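Local coordinates for kelch-like protein 7 (Homo sapiens, PDB 3II7) that serves as the substrate-specific adapter of a CUL3-RBX1 E3 ubiquitin ligase, of which this chain is the Kelch-repeat beta-propeller domain, at residues S94-A99 and C141-V146; M136-C141 and L168-V173; N149-V154 and Y174-E179; E189-H194 and I203-G208; T240-A245 and T287-C292. All blocks are in the same frame, centred on the assembly; numbering follows the deposited sequence.

Contact 1: S94-A99 and C141-V146; sequences SLAACA and CSHGMV
M145, A96 and S94 bury the most surface between these two segments. M145 reaches across to strand 96-99. Its CG stands anti to the backbone N (chi1 -169°), and the chain then bends at chi3, which lays CE alongside the facing backbone. CE sits 3.5 Å from A97 CA, a tight carbon pair. M145 CG also touches C98 SG. M145 CB meets A96 CB at 3.7 Å.

The A96 methyl has a second partner, the H143 ring. Its CB lies over one face of that ring, 3.7 Å from the H143 ring centroid, a CH-pi contact. The polar end of the ring is held by S107, whose OG is hydrogen-bonded to H143 NE2.

S94 gives the one direct hydrogen bond. S142 N donates to S94 O at 2.9 Å, nearly straight at 176° and on a lone pair in the carbonyl plane. One water bridges S94 O and H143 O. Another lies 2.6 Å from S142 OG and bonds S94 OG only weakly.

The two strands run almost parallel, 6° apart, as the innermost strands of successive propeller blades. Strand 103-107 flanks the first and strand 151-155 the second, and I152 packs against both C98 and M145.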
# COMPACT_ATOMS: atom_id res chain seq x y z
N SER A 94 7.41 -2.28 7.90
CA SER A 94 6.24 -3.07 7.41
C SER A 94 4.91 -2.50 7.94
O SER A 94 3.92 -3.22 8.10
CB SER A 94 6.43 -4.56 7.75
OG SER A 94 7.66 -5.05 7.17
N LEU A 95 4.93 -1.21 8.23
CA LEU A 95 3.71 -0.45 8.58
C LEU A 95 2.93 -0.15 7.29
O LEU A 95 3.46 -0.30 6.19
CB LEU A 95 4.09 0.84 9.31
CG LEU A 95 4.66 2.02 8.50
CD1 LEU A 95 4.95 3.16 9.46
CD2 LEU A 95 5.89 1.65 7.69
N ALA A 96 1.68 0.23 7.44
CA ALA A 96 0.85 0.65 6.34
C ALA A 96 0.47 2.11 6.57
O ALA A 96 0.51 2.61 7.69
CB ALA A 96 -0.39 -0.23 6.22
N ALA A 97 0.12 2.79 5.49
CA ALA A 97 -0.26 4.19 5.56
C ALA A 97 -1.32 4.55 4.56
O ALA A 97 -1.37 3.96 3.46
CB ALA A 97 0.98 5.11 5.39
N CYS A 98 -2.15 5.54 4.91
CA CYS A 98 -3.12 6.10 4.01
C CYS A 98 -3.47 7.52 4.46
O CYS A 98 -3.02 7.94 5.53
CB CYS A 98 -4.35 5.20 3.86
SG CYS A 98 -5.44 5.21 5.26
N ALA A 99 -4.25 8.25 3.67
CA ALA A 99 -4.63 9.61 4.04
C ALA A 99 -6.13 9.77 4.03
O ALA A 99 -6.83 9.21 3.16
CB ALA A 99 -4.02 10.61 3.07
N CYS A 141 1.69 -6.66 10.72
CA CYS A 141 2.74 -6.17 9.80
C CYS A 141 2.38 -6.62 8.38
O CYS A 141 1.79 -7.68 8.22
CB CYS A 141 4.09 -6.83 10.12
SG CYS A 141 4.88 -6.30 11.61
N SER A 142 2.80 -5.85 7.38
CA SER A 142 2.69 -6.26 5.98
C SER A 142 1.25 -6.39 5.55
O SER A 142 0.94 -7.11 4.63
CB SER A 142 3.44 -7.58 5.73
OG SER A 142 4.80 -7.48 6.11
N HIS A 143 0.40 -5.67 6.25
CA HIS A 143 -1.00 -5.56 5.94
C HIS A 143 -1.26 -4.46 4.93
O HIS A 143 -0.43 -3.59 4.69
CB HIS A 143 -1.80 -5.23 7.22
CG HIS A 143 -1.29 -4.02 7.95
ND1 HIS A 143 -0.02 -3.95 8.47
CD2 HIS A 143 -1.89 -2.83 8.26
CE1 HIS A 143 0.17 -2.77 9.03
NE2 HIS A 143 -0.96 -2.08 8.95
N GLY A 144 -2.44 -4.49 4.34
CA GLY A 144 -2.93 -3.34 3.55
C GLY A 144 -3.76 -2.38 4.36
O GLY A 144 -4.45 -2.78 5.33
N MET A 145 -3.72 -1.09 3.98
CA MET A 145 -4.59 -0.09 4.56
C MET A 145 -5.03 0.87 3.50
O MET A 145 -4.18 1.37 2.71
CB MET A 145 -3.90 0.69 5.69
CG MET A 145 -4.88 1.57 6.51
SD MET A 145 -4.28 2.19 8.15
CE MET A 145 -2.90 3.14 7.52
N VAL A 146 -6.34 1.11 3.43
CA VAL A 146 -6.89 1.99 2.39
C VAL A 146 -8.00 2.86 2.94
O VAL A 146 -8.76 2.44 3.82
CB VAL A 146 -7.39 1.16 1.17
CG1 VAL A 146 -8.57 0.30 1.56
CG2 VAL A 146 -7.72 2.04 -0.02
O HOH W 1 2.15 -2.99 5.40
O HOH W 2 6.34 -6.44 4.31

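Contact 2: M136-C141 and L168-V173; sequences MLTQRC and LNSCEV. With EDO (1,2-ethanediol), chain T.
R140 and E172 reach toward each other from opposite directions and meet in a salt bridge, R140 NH2 to E172 OE2 at 2.8 Å. The guanidinium and carboxylate planes are 80° apart, so this is not a flat two-pronged pairing. E172 OE2 takes NH2 on its anti lone pair. Its syn lone pair accepts T138 N at 3.1 Å. The other oxygen, OE1, accepts L137 N at 2.8 Å with its own syn lone pair. The carboxylate thus grips two successive backbone N-H groups of the loop and one arginine. A water bonded to T138 OG1 also donates to OE2.

R140 bends at chi3 (91°), which turns its guanidinium toward S170. NH1 donates to S170 O at 3.0 Å from above the carbonyl plane, and also to G156 O. Both terminal nitrogens make weak bonds to S170 OG. L168 CD1 lies over one guanidinium face, and it meets T138 CG2 tip to tip at 4.0 Å.

An alanine in place of E172 would probably leave the L137 and T138 N-H groups without their acceptor and R140 without its carboxylate partner.

The loop 136-141 leads from the outer strand of one blade to the inner strand of the next. A buried arginine and glutamate tying such a loop to the third strand of the following blade fit the Kelch beta-propeller.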
# COMPACT_ATOMS: atom_id res chain seq x y z
N MET A 136 -5.34 -0.51 16.70
CA MET A 136 -6.08 -1.59 16.04
C MET A 136 -6.45 -2.69 17.01
O MET A 136 -5.79 -2.89 18.05
CB MET A 136 -5.27 -2.21 14.89
CG MET A 136 -4.96 -1.28 13.77
SD MET A 136 -4.03 -2.00 12.42
CE MET A 136 -2.46 -2.44 13.23
N LEU A 137 -7.49 -3.42 16.64
CA LEU A 137 -7.96 -4.58 17.43
C LEU A 137 -6.97 -5.76 17.37
O LEU A 137 -6.85 -6.52 18.35
CB LEU A 137 -9.34 -5.02 16.93
CG LEU A 137 -10.47 -3.96 17.12
CD1 LEU A 137 -11.72 -4.34 16.37
CD2 LEU A 137 -10.80 -3.81 18.60
N THR A 138 -6.28 -5.92 16.23
CA THR A 138 -5.27 -6.98 16.03
C THR A 138 -3.99 -6.36 15.52
O THR A 138 -4.01 -5.58 14.55
CB THR A 138 -5.76 -8.02 15.01
OG1 THR A 138 -7.02 -8.59 15.44
CG2 THR A 138 -4.70 -9.11 14.79
N GLN A 139 -2.89 -6.70 16.17
CA GLN A 139 -1.59 -6.26 15.75
C GLN A 139 -1.28 -6.88 14.38
O GLN A 139 -1.70 -8.01 14.09
CB GLN A 139 -0.54 -6.69 16.78
CG GLN A 139 -0.30 -8.19 16.85
CD GLN A 139 0.22 -8.65 18.20
OE1 GLN A 139 -0.55 -8.80 19.13
NE2 GLN A 139 1.52 -8.89 18.30
N ARG A 140 -0.55 -6.15 13.56
CA ARG A 140 -0.24 -6.64 12.20
C ARG A 140 0.93 -5.91 11.53
O ARG A 140 1.15 -4.76 11.80
CB ARG A 140 -1.48 -6.59 11.29
CG ARG A 140 -2.18 -5.34 11.21
CD ARG A 140 -3.53 -5.51 10.47
NE ARG A 140 -4.72 -5.83 11.31
CZ ARG A 140 -5.70 -6.67 10.97
NH1 ARG A 140 -5.63 -7.40 9.87
NH2 ARG A 140 -6.74 -6.84 11.77
N CYS A 141 1.69 -6.66 10.72
CA CYS A 141 2.74 -6.17 9.80
C CYS A 141 2.38 -6.62 8.38
O CYS A 141 1.79 -7.68 8.22
CB CYS A 141 4.09 -6.83 10.12
SG CYS A 141 4.88 -6.30 11.61
N LEU A 168 -2.87 -13.31 8.49
CA LEU A 168 -4.23 -13.01 8.94
C LEU A 168 -5.24 -12.87 7.80
O LEU A 168 -4.87 -12.39 6.73
CB LEU A 168 -4.22 -11.71 9.69
CG LEU A 168 -3.31 -11.62 10.91
CD1 LEU A 168 -3.09 -10.11 11.31
CD2 LEU A 168 -3.92 -12.39 12.06
N ASN A 169 -6.50 -13.29 8.03
CA ASN A 169 -7.54 -12.90 7.10
C ASN A 169 -8.40 -11.76 7.65
O ASN A 169 -9.24 -11.18 6.93
CB ASN A 169 -8.37 -14.09 6.63
CG ASN A 169 -9.16 -14.73 7.73
OD1 ASN A 169 -8.96 -14.43 8.92
ND2 ASN A 169 -10.07 -15.62 7.36
N SER A 170 -8.15 -11.36 8.89
CA SER A 170 -9.03 -10.40 9.52
C SER A 170 -8.97 -9.00 8.91
O SER A 170 -7.93 -8.57 8.34
CB SER A 170 -8.74 -10.34 11.00
OG SER A 170 -7.51 -9.78 11.24
N CYS A 171 -10.11 -8.33 9.00
CA CYS A 171 -10.32 -7.00 8.45
C CYS A 171 -10.98 -6.15 9.53
O CYS A 171 -11.86 -6.63 10.23
CB CYS A 171 -11.23 -7.11 7.22
SG CYS A 171 -11.75 -5.54 6.47
N GLU A 172 -10.53 -4.90 9.67
CA GLU A 172 -11.17 -3.98 10.58
C GLU A 172 -11.19 -2.59 9.99
O GLU A 172 -10.41 -2.30 9.06
CB GLU A 172 -10.51 -4.02 11.96
CG GLU A 172 -9.01 -3.85 11.97
CD GLU A 172 -8.43 -3.96 13.37
OE1 GLU A 172 -8.77 -3.10 14.21
OE2 GLU A 172 -7.65 -4.92 13.63
N VAL A 173 -12.10 -1.76 10.50
CA VAL A 173 -12.29 -0.39 9.94
C VAL A 173 -12.30 0.64 11.06
O VAL A 173 -12.86 0.42 12.13
CB VAL A 173 -13.54 -0.30 9.09
CG1 VAL A 173 -14.83 -0.60 9.90
CG2 VAL A 173 -13.64 1.06 8.39
C1 EDO T . -4.79 -3.37 22.55
O1 EDO T . -4.15 -2.35 23.34
C2 EDO T . -5.31 -2.77 21.24
O2 EDO T . -6.13 -3.73 20.55
O HOH W 3 -8.84 -7.31 14.01
O HOH W 4 -7.57 -10.93 13.85

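Contact 3: N149-V154 and Y174-E179; sequences NGLIYV and YDPATE. With EDO (1,2-ethanediol), chain S.
Segments 149-154 and 174-179 pair antiparallel, with I152 and Y174 as a hydrogen-bonded pair. I152 N donates to Y174 O at 3.0 Å. Y174 N returns the bond to I152 O at 2.8 Å. On the G150 side the chains part into turns; on the other side the pairing continues with V154 and E172. G150 O still touches P176 CD at 3.2 Å. At the backbone angles of G150 a CB would press on the carbonyl O of N149.

The side chains of I152 and Y174 leave the same face of the sheet, with their CB atoms 4.3 Å apart. With CG anti to the backbone N (chi1 176°), the Y174 ring is placed to meet F120 edge-to-face and to pack on W181. I152 packs on M145 and Y105.

L151 and D175 bring their side chains together next to this pair. L151 CD2 lies 3.4 Å from D175 CG, so a methyl branch rests against the carboxylate. D175 OD1 accepts A177 N at 2.9 Å, an Asx turn, with the donor 51° above the carboxylate plane. OD1 also accepts a hydrogen bond from an ethanediol, probably from the crystallisation liquor.

This is the pairing of the second and third strands of a four-stranded antiparallel blade. Here the chain runs on from the third strand through the Asx turn to the outermost strand, 180-184, within one blade of the Kelch propeller.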
# COMPACT_ATOMS: atom_id res chain seq x y z
N ASN A 149 -14.41 6.32 1.35
CA ASN A 149 -15.55 7.14 1.85
C ASN A 149 -15.33 7.71 3.26
O ASN A 149 -16.27 7.77 4.07
CB ASN A 149 -16.88 6.34 1.85
CG ASN A 149 -17.21 5.72 0.51
OD1 ASN A 149 -17.22 6.39 -0.51
ND2 ASN A 149 -17.54 4.43 0.52
N GLY A 150 -14.11 8.11 3.58
CA GLY A 150 -13.82 8.68 4.89
C GLY A 150 -13.42 7.69 5.98
O GLY A 150 -13.01 8.12 7.05
N LEU A 151 -13.56 6.39 5.72
CA LEU A 151 -13.21 5.33 6.68
C LEU A 151 -11.89 4.72 6.26
O LEU A 151 -11.51 4.76 5.09
CB LEU A 151 -14.30 4.25 6.71
CG LEU A 151 -15.72 4.72 7.09
CD1 LEU A 151 -16.73 3.56 7.25
CD2 LEU A 151 -15.68 5.55 8.36
N ILE A 152 -11.20 4.15 7.23
CA ILE A 152 -9.89 3.58 7.01
C ILE A 152 -9.95 2.10 7.29
O ILE A 152 -10.21 1.68 8.41
CB ILE A 152 -8.88 4.25 7.93
CG1 ILE A 152 -8.82 5.75 7.59
CG2 ILE A 152 -7.46 3.58 7.82
CD1 ILE A 152 -7.86 6.52 8.36
N TYR A 153 -9.69 1.31 6.25
CA TYR A 153 -9.81 -0.15 6.30
C TYR A 153 -8.43 -0.77 6.34
O TYR A 153 -7.53 -0.39 5.58
CB TYR A 153 -10.53 -0.68 5.09
CG TYR A 153 -11.96 -0.28 5.00
CD1 TYR A 153 -12.99 -1.13 5.40
CD2 TYR A 153 -12.31 0.97 4.53
CE1 TYR A 153 -14.31 -0.73 5.34
CE2 TYR A 153 -13.65 1.37 4.45
CZ TYR A 153 -14.65 0.50 4.86
OH TYR A 153 -15.97 0.87 4.79
N VAL A 154 -8.27 -1.74 7.22
CA VAL A 154 -7.09 -2.57 7.28
C VAL A 154 -7.49 -4.04 7.06
O VAL A 154 -8.50 -4.46 7.56
CB VAL A 154 -6.44 -2.45 8.66
CG1 VAL A 154 -5.38 -3.47 8.82
CG2 VAL A 154 -5.87 -1.05 8.86
N TYR A 174 -11.61 1.76 10.82
CA TYR A 174 -11.53 2.85 11.74
C TYR A 174 -12.33 4.03 11.18
O TYR A 174 -12.16 4.39 10.02
CB TYR A 174 -10.10 3.30 11.89
CG TYR A 174 -9.87 4.52 12.76
CD1 TYR A 174 -9.88 4.40 14.16
CD2 TYR A 174 -9.66 5.79 12.21
CE1 TYR A 174 -9.63 5.48 14.98
CE2 TYR A 174 -9.41 6.89 13.04
CZ TYR A 174 -9.42 6.73 14.42
OH TYR A 174 -9.17 7.80 15.28
N ASP A 175 -13.20 4.61 12.00
CA ASP A 175 -13.95 5.77 11.61
C ASP A 175 -13.38 6.97 12.34
O ASP A 175 -13.49 7.06 13.57
CB ASP A 175 -15.42 5.60 11.97
CG ASP A 175 -16.27 6.76 11.49
OD1 ASP A 175 -15.74 7.80 11.07
OD2 ASP A 175 -17.50 6.61 11.51
N PRO A 176 -12.74 7.90 11.62
CA PRO A 176 -12.17 9.06 12.32
C PRO A 176 -13.20 9.88 13.12
O PRO A 176 -12.83 10.57 14.07
CB PRO A 176 -11.58 9.89 11.19
CG PRO A 176 -11.26 8.90 10.14
CD PRO A 176 -12.38 7.91 10.19
N ALA A 177 -14.46 9.82 12.73
CA ALA A 177 -15.52 10.56 13.41
C ALA A 177 -15.77 10.02 14.81
O ALA A 177 -16.02 10.78 15.72
CB ALA A 177 -16.80 10.53 12.61
N THR A 178 -15.68 8.69 14.94
CA THR A 178 -15.99 7.99 16.22
C THR A 178 -14.72 7.58 16.97
O THR A 178 -14.80 7.17 18.12
CB THR A 178 -16.81 6.72 16.00
OG1 THR A 178 -16.02 5.78 15.28
CG2 THR A 178 -18.15 7.00 15.26
N GLU A 179 -13.58 7.64 16.28
CA GLU A 179 -12.29 7.12 16.77
C GLU A 179 -12.42 5.70 17.30
O GLU A 179 -11.81 5.32 18.32
CB GLU A 179 -11.65 8.09 17.79
CG GLU A 179 -11.32 9.45 17.15
CD GLU A 179 -10.26 10.26 17.90
OE1 GLU A 179 -9.90 9.91 19.04
OE2 GLU A 179 -9.81 11.28 17.32
C1 EDO S . -15.79 10.89 8.70
O1 EDO S . -16.93 11.74 8.72
C2 EDO S . -16.22 9.48 8.32
O2 EDO S . -17.22 9.04 9.22

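Contact 4: E189-H194 and I203-G208; sequences EARKNH and IFAVGG
R191 reaches G207 with the one hydrogen bond between these segments. NH1 donates to G207 O at 2.9 Å with an angle of 159°, and the oxygen lies almost in the guanidinium plane. The chain is extended from CG to NE, which carries the group past A205 to the carbonyl. On the far end, NH2 is salt-bridged to E219 and hydrogen-bonded to N217, so several partners fix the rotation of the guanidinium. H194 NE2 bonds weakly to C155 O.

Both faces of the guanidinium are covered. E189 CB lies over one face, offset toward the rim. A205 O stands over the centre of the opposite face.

G207 and G208 are the double glycine that follows the second strand of a Kelch blade. The loop carrying R191 and H194 arrives from the preceding blade and leads into the innermost strand, 195-199.

The remaining contacts are van der Waals. G208 CA is 3.3 Å from K192 O and 3.7 Å from H194 CA. A CB on G208 would clash with K192 O and H194 N. H194 CB sits 3.3 Å from G207 O and 3.4 Å from V206 O. A205 CB packs on R191 CD at 3.9 Å. R191 CB covers one face of the H194 ring.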
# COMPACT_ATOMS: atom_id res chain seq x y z
N GLU A 189 -9.27 -15.38 1.94
CA GLU A 189 -7.89 -15.83 2.00
C GLU A 189 -7.14 -15.05 3.06
O GLU A 189 -7.30 -13.83 3.15
CB GLU A 189 -7.21 -15.58 0.66
CG GLU A 189 -7.64 -16.48 -0.44
CD GLU A 189 -6.99 -17.89 -0.41
OE1 GLU A 189 -6.17 -18.17 0.46
OE2 GLU A 189 -7.33 -18.69 -1.29
N ALA A 190 -6.28 -15.72 3.85
CA ALA A 190 -5.29 -15.00 4.63
C ALA A 190 -4.29 -14.40 3.62
O ALA A 190 -3.94 -15.06 2.65
CB ALA A 190 -4.59 -15.93 5.61
N ARG A 191 -3.86 -13.16 3.83
CA ARG A 191 -2.95 -12.46 2.88
C ARG A 191 -2.08 -11.50 3.61
O ARG A 191 -2.55 -10.79 4.51
CB ARG A 191 -3.72 -11.60 1.83
CG ARG A 191 -4.80 -12.28 1.07
CD ARG A 191 -5.51 -11.31 0.15
NE ARG A 191 -6.64 -11.99 -0.46
CZ ARG A 191 -6.59 -12.66 -1.61
NH1 ARG A 191 -5.49 -12.72 -2.35
NH2 ARG A 191 -7.66 -13.28 -2.04
N LYS A 192 -0.81 -11.46 3.20
CA LYS A 192 0.08 -10.34 3.49
C LYS A 192 0.77 -9.97 2.18
O LYS A 192 0.83 -10.74 1.25
CB LYS A 192 1.12 -10.66 4.54
CG LYS A 192 2.19 -11.72 4.15
CD LYS A 192 3.18 -11.91 5.28
CE LYS A 192 4.28 -12.87 4.93
NZ LYS A 192 5.44 -12.79 5.90
N ASN A 193 1.30 -8.75 2.13
CA ASN A 193 1.95 -8.22 0.93
C ASN A 193 1.06 -8.19 -0.31
O ASN A 193 1.56 -8.16 -1.44
CB ASN A 193 3.27 -8.99 0.61
CG ASN A 193 4.28 -8.93 1.74
OD1 ASN A 193 4.73 -9.96 2.23
ND2 ASN A 193 4.62 -7.71 2.16
N HIS A 194 -0.25 -8.13 -0.07
CA HIS A 194 -1.27 -8.03 -1.09
C HIS A 194 -1.49 -6.57 -1.46
O HIS A 194 -1.19 -5.66 -0.69
CB HIS A 194 -2.60 -8.63 -0.58
CG HIS A 194 -3.07 -8.09 0.74
ND1 HIS A 194 -2.37 -8.30 1.90
CD2 HIS A 194 -4.20 -7.42 1.10
CE1 HIS A 194 -3.01 -7.74 2.91
NE2 HIS A 194 -4.13 -7.22 2.47
N ILE A 203 -13.58 -2.88 -2.07
CA ILE A 203 -12.16 -2.88 -1.77
C ILE A 203 -11.55 -4.22 -2.22
O ILE A 203 -11.88 -5.29 -1.65
CB ILE A 203 -11.88 -2.66 -0.27
CG1 ILE A 203 -12.43 -1.28 0.18
CG2 ILE A 203 -10.40 -2.77 0.01
CD1 ILE A 203 -12.34 -1.03 1.72
N PHE A 204 -10.67 -4.17 -3.23
CA PHE A 204 -10.07 -5.35 -3.79
C PHE A 204 -8.77 -5.68 -3.08
O PHE A 204 -7.90 -4.82 -2.95
CB PHE A 204 -9.81 -5.16 -5.31
CG PHE A 204 -11.06 -5.14 -6.14
CD1 PHE A 204 -11.50 -6.30 -6.77
CD2 PHE A 204 -11.79 -3.96 -6.31
CE1 PHE A 204 -12.62 -6.28 -7.53
CE2 PHE A 204 -12.93 -3.96 -7.05
CZ PHE A 204 -13.33 -5.13 -7.69
N ALA A 205 -8.66 -6.93 -2.61
CA ALA A 205 -7.45 -7.47 -2.10
C ALA A 205 -6.86 -8.35 -3.19
O ALA A 205 -7.49 -9.33 -3.63
CB ALA A 205 -7.71 -8.27 -0.83
N VAL A 206 -5.62 -8.04 -3.60
CA VAL A 206 -5.03 -8.59 -4.81
C VAL A 206 -3.78 -9.37 -4.46
O VAL A 206 -2.79 -8.81 -3.99
CB VAL A 206 -4.67 -7.47 -5.83
CG1 VAL A 206 -4.11 -8.07 -7.12
CG2 VAL A 206 -5.88 -6.55 -6.10
N GLY A 207 -3.85 -10.68 -4.63
CA GLY A 207 -2.68 -11.51 -4.48
C GLY A 207 -2.09 -11.47 -3.10
O GLY A 207 -2.81 -11.53 -2.09
N GLY A 208 -0.77 -11.37 -3.07
CA GLY A 208 0.03 -11.45 -1.86
C GLY A 208 0.46 -12.88 -1.61
O GLY A 208 0.69 -13.65 -2.54

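Contact 5: T240-A245 and T287-C292; sequences TVKCAA and TSCLIC. With EDO (1,2-ethanediol), chain I; EDO (1,2-ethanediol), chain N; EDO (1,2-ethanediol), chain F.
K242 and I291 bury the most surface in this contact. Their side chains cross at an oblique angle, with K242 CB 4.2 Å from I291 CG2. I291 CG1 is anti to its backbone N (chi1 -175°), and this sends CD1 across to the facing strand. I291 CD1 lies 3.8 Å from C243 N and forms an apolar pair with A244 CB at 4.2 Å. K242 was modelled in two conformations, and the contacts of its side chain given here belong to one of them. In that one, CG is 3.9 Å from C289 SG, and bends at chi2 and chi4 fold the lysine back along the loop toward T287 O.

The polar contacts are indirect and gather at the loop end. One water donates to T287 O at 2.8 Å and, in this lysine conformation, accepts from K242 NZ at 3.0 Å. It also bonds T240 OG1. An ethanediol, probably from the crystallisation liquor, donates to T287 O through its O2. The same O2 lies 2.8 Å from T240 OG1. T240 OG1 is also hydrogen-bonded to F256 N. A valine in place of T240 would probably leave F256 N without this partner and the water less firmly held. A second diol bonds the T287 and S288 backbone nitrogens.

Strands 242-245 and 290-292 run nearly parallel, 9° apart, as innermost strands of neighbouring blades. Strand 249-254 borders the first. Strand 13-18, from the N-terminal end, borders the second, and its I15 packs on both A244 and I291.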
# COMPACT_ATOMS: atom_id res chain seq x y z
N THR A 240 4.40 -11.15 -3.68
CA THR A 240 4.11 -9.75 -3.38
C THR A 240 3.57 -9.05 -4.61
O THR A 240 3.89 -9.43 -5.76
CB THR A 240 5.32 -8.99 -2.80
OG1 THR A 240 6.23 -8.68 -3.87
CG2 THR A 240 6.04 -9.82 -1.72
N VAL A 241 2.72 -8.06 -4.40
CA VAL A 241 2.26 -7.24 -5.51
C VAL A 241 2.26 -5.79 -5.15
O VAL A 241 2.06 -5.40 -4.02
CB VAL A 241 0.89 -7.61 -6.04
CG1 VAL A 241 0.94 -8.93 -6.85
CG2 VAL A 241 -0.10 -7.67 -4.93
N LYS A 242 2.56 -4.99 -6.16
CA LYS A 242 2.53 -3.53 -6.03
C LYS A 242 1.47 -3.07 -7.01
O LYS A 242 1.64 -3.21 -8.22
CB LYS A 242 3.87 -2.92 -6.35
CG LYS A 242 4.98 -3.37 -5.41
CD LYS A 242 4.74 -2.88 -3.99
CE LYS A 242 5.77 -3.46 -3.03
NZ LYS A 242 5.53 -4.91 -2.68
N CYS A 243 0.35 -2.58 -6.46
CA CYS A 243 -0.94 -2.40 -7.13
C CYS A 243 -1.48 -0.99 -6.91
O CYS A 243 -1.36 -0.49 -5.77
CB CYS A 243 -1.97 -3.35 -6.47
SG CYS A 243 -1.71 -5.12 -6.68
N ALA A 244 -2.19 -0.45 -7.88
CA ALA A 244 -2.94 0.79 -7.70
C ALA A 244 -4.07 0.86 -8.69
O ALA A 244 -3.95 0.36 -9.80
CB ALA A 244 -2.00 2.03 -7.87
N ALA A 245 -5.16 1.52 -8.31
CA ALA A 245 -6.30 1.68 -9.18
C ALA A 245 -6.45 3.11 -9.64
O ALA A 245 -6.27 4.07 -8.84
CB ALA A 245 -7.59 1.21 -8.47
N THR A 287 11.07 -4.56 -7.12
CA THR A 287 9.87 -5.23 -6.62
C THR A 287 9.49 -4.77 -5.22
O THR A 287 8.34 -4.89 -4.83
CB THR A 287 10.02 -6.79 -6.67
OG1 THR A 287 11.07 -7.21 -5.80
CG2 THR A 287 10.32 -7.27 -8.11
N SER A 288 10.44 -4.23 -4.47
CA SER A 288 10.16 -3.71 -3.14
C SER A 288 9.91 -2.19 -3.11
O SER A 288 10.10 -1.55 -2.09
CB SER A 288 11.30 -4.07 -2.21
OG SER A 288 12.50 -3.49 -2.67
N CYS A 289 9.46 -1.64 -4.22
CA CYS A 289 9.21 -0.23 -4.32
C CYS A 289 7.99 0.16 -3.50
O CYS A 289 7.17 -0.68 -3.11
CB CYS A 289 8.96 0.14 -5.79
SG CYS A 289 7.53 -0.65 -6.54
N LEU A 290 7.90 1.45 -3.23
CA LEU A 290 6.70 2.07 -2.72
C LEU A 290 5.85 2.52 -3.90
O LEU A 290 6.38 2.90 -4.96
CB LEU A 290 7.08 3.25 -1.81
CG LEU A 290 7.99 2.87 -0.66
CD1 LEU A 290 8.41 4.14 0.07
CD2 LEU A 290 7.24 1.91 0.26
N ILE A 291 4.53 2.44 -3.73
CA ILE A 291 3.60 2.80 -4.81
C ILE A 291 2.41 3.59 -4.27
O ILE A 291 1.89 3.29 -3.17
CB ILE A 291 3.11 1.49 -5.53
CG1 ILE A 291 2.23 1.86 -6.76
CG2 ILE A 291 2.42 0.53 -4.54
CD1 ILE A 291 1.92 0.63 -7.68
N CYS A 292 1.98 4.61 -5.01
CA CYS A 292 0.78 5.34 -4.67
C CYS A 292 0.23 6.04 -5.90
O CYS A 292 0.95 6.22 -6.90
CB CYS A 292 1.02 6.36 -3.53
SG CYS A 292 2.13 7.68 -3.93
C1 EDO I . 10.33 -7.81 -2.11
O1 EDO I . 11.00 -7.60 -3.35
C2 EDO I . 8.85 -8.08 -2.36
O2 EDO I . 8.16 -6.92 -2.92
C1 EDO N . 14.63 -6.32 -5.90
O1 EDO N . 13.62 -6.35 -6.91
C2 EDO N . 14.71 -4.92 -5.37
O2 EDO N . 13.45 -4.60 -4.77
C1 EDO F . -7.53 3.20 -4.71
O1 EDO F . -7.34 2.76 -3.32
C2 EDO F . -6.21 3.66 -5.33
O2 EDO F . -5.30 2.57 -5.61
O HOH W 5 6.07 -6.53 -5.13

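From the N terminus, contact 1 comes first and joins the inner strands of two neighbouring blades across 41 residues. Contact 2 opens before contact 1 has closed, so the two cross and share C141. It ties the loop before strand 144-148 to strand 171-175. Contact 3 follows contact 1 in series and crosses contact 2, with which it shares strand 171-175: E172 O meets V154 N next to it. Contact 4 is the shortest closure, round the hairpin of strands 195-199 and 202-206, and S142 O meets N193 N there. Contact 5 comes last, joined to contact 4 through N193 and V241. It brings residues 287-292 beside 240-245, where the C-terminal strand completes a sheet with N-terminal strands.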